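Local structure of N-acetyltransferase domain-containing protein (Pyrococcus horikoshii, 1WWZ) at residues K15-N18 with E19-V23. The protein binds acetyl-coenzyme A and, as a member of the GNAT family, probably transfers its acetyl group to an acceptor that is not known. Sequence-based numbering, arbitrary orientation.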
loop_
_atom_site.group_PDB
_atom_site.type_symbol
_atom_site.label_atom_id
_atom_site.label_comp_id
_atom_site.label_asym_id
_atom_site.label_seq_id
_atom_site.Cartn_x
_atom_site.Cartn_y
_atom_site.Cartn_z
ATOM N N LYS A 15 13.457 -7.048 24.175
ATOM C CA LYS A 15 12.128 -6.468 24.328
ATOM C C LYS A 15 11.303 -6.613 23.048
ATOM O O LYS A 15 10.175 -7.107 23.072
ATOM C CB LYS A 15 12.250 -4.989 24.712
ATOM C CG LYS A 15 10.942 -4.212 24.653
ATOM C CD LYS A 15 11.143 -2.772 25.095
ATOM C CE LYS A 15 9.915 -1.921 24.802
ATOM N NZ LYS A 15 10.245 -0.787 23.888
ATOM N N ALA A 16 11.875 -6.176 21.931
ATOM C CA ALA A 16 11.199 -6.251 20.643
ATOM C C ALA A 16 10.898 -7.702 20.285
ATOM O O ALA A 16 9.805 -8.025 19.824
ATOM C CB ALA A 16 12.065 -5.616 19.560
ATOM N N LEU A 17 11.879 -8.570 20.505
ATOM C CA LEU A 17 11.727 -9.986 20.205
ATOM C C LEU A 17 10.551 -10.559 20.977
ATOM O O LEU A 17 9.764 -11.338 20.442
ATOM C CB LEU A 17 13.011 -10.738 20.566
ATOM C CG LEU A 17 13.004 -12.251 20.346
ATOM C CD1 LEU A 17 12.713 -12.565 18.882
ATOM C CD2 LEU A 17 14.347 -12.824 20.761
ATOM N N ASN A 18 10.432 -10.161 22.240
ATOM C CA ASN A 18 9.350 -10.635 23.092
ATOM C C ASN A 18 7.997 -10.235 22.507
ATOM O O ASN A 18 7.066 -11.039 22.468
ATOM C CB ASN A 18 9.499 -10.054 24.499
ATOM C CG ASN A 18 8.777 -10.874 25.547
ATOM O OD1 ASN A 18 9.174 -12.000 25.849
ATOM N ND2 ASN A 18 7.708 -10.318 26.101
ATOM N N GLU A 19 7.891 -8.988 22.056
ATOM C CA GLU A 19 6.651 -8.492 21.466
ATOM C C GLU A 19 6.318 -9.242 20.184
ATOM O O GLU A 19 5.162 -9.594 19.941
ATOM C CB GLU A 19 6.762 -7.001 21.138
ATOM C CG GLU A 19 6.843 -6.080 22.335
ATOM C CD GLU A 19 6.874 -4.621 21.920
ATOM O OE1 GLU A 19 5.929 -4.183 21.230
ATOM O OE2 GLU A 19 7.841 -3.917 22.279
ATOM N N LEU A 20 7.332 -9.474 19.355
ATOM C CA LEU A 20 7.118 -10.182 18.102
ATOM C C LEU A 20 6.641 -11.599 18.384
ATOM O O LEU A 20 5.768 -12.121 17.690
ATOM C CB LEU A 20 8.408 -10.209 17.274
ATOM C CG LEU A 20 8.835 -8.856 16.695
ATOM C CD1 LEU A 20 10.217 -8.972 16.090
ATOM C CD2 LEU A 20 7.828 -8.394 15.647
ATOM N N ILE A 21 7.212 -12.219 19.409
ATOM C CA ILE A 21 6.814 -13.571 19.764
ATOM C C ILE A 21 5.345 -13.592 20.183
ATOM O O ILE A 21 4.588 -14.458 19.747
ATOM C CB ILE A 21 7.704 -14.132 20.895
ATOM C CG1 ILE A 21 9.136 -14.301 20.376
ATOM C CG2 ILE A 21 7.154 -15.464 21.381
ATOM C CD1 ILE A 21 10.124 -14.804 21.414
ATOM N N ASP A 22 4.939 -12.634 21.013
ATOM C CA ASP A 22 3.546 -12.559 21.461
ATOM C C ASP A 22 2.604 -12.429 20.260
ATOM O O ASP A 22 1.589 -13.121 20.173
ATOM C CB ASP A 22 3.329 -11.362 22.401
ATOM C CG ASP A 22 4.135 -11.461 23.685
ATOM O OD1 ASP A 22 4.582 -12.573 24.037
ATOM O OD2 ASP A 22 4.308 -10.419 24.353
ATOM N N VAL A 23 2.948 -11.533 19.339
ATOM C CA VAL A 23 2.141 -11.319 18.142
ATOM C C VAL A 23 2.074 -12.606 17.327
ATOM O O VAL A 23 1.011 -13.005 16.850
ATOM C CB VAL A 23 2.745 -10.198 17.255
ATOM C CG1 VAL A 23 2.068 -10.184 15.888
ATOM C CG2 VAL A 23 2.580 -8.852 17.940
#
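L17 and I21, one turn apart on helix 14-27, meet through CG of L17 and CD1 of I21, 4.0 Å from each other, the two side chains meeting at a slant. I21 can be followed outward. Its CB rests against the carbonyl oxygens of both L17 and N18. The first torsion (chi1 -66°) swings CG1 to the side of the backbone N and away from the carbonyl carbon. This brings CG1 to 3.0 Å from L17 O, the same oxygen that accepts the I21 N-H. CD1, at the tip, touches both L17 O and L17 CG. With an alanine here, CG1 and CD1 are gone, which would probably leave L17 CG without its apolar partner and L17 O with less cover, and open a gap toward R39 and R43 of helix 38-53.

The K15-E19 and N18-D22 pairs are polar. E19 runs extended alongside K15, both pointing the same way; its CG passes over K15 O, and OE2 stands 3.8 Å from K15 CE, while K15 NZ is 4.3 Å from OE2, too far for a salt bridge, so any attraction is probably loose. E19 OE1 instead accepts the backbone N-H of I66. Across from N18, the D22 carboxylate is turned 79° against the amide, and N18 ND2 stays 3.8 Å from D22 OD2. Both side chains look to R39: D22 OD1 forms a salt bridge with it, and N18 OD1 takes a weak hydrogen bond.

Helix 14-27 packs on helix 38-53 through L17, which touches R43 and I46, and through I21, which touches R39 and R43, whereas L20 faces the central GNAT sheet, lying on F57 and V59 of strand 57-62 and on I66 and F69 of strand 65-78.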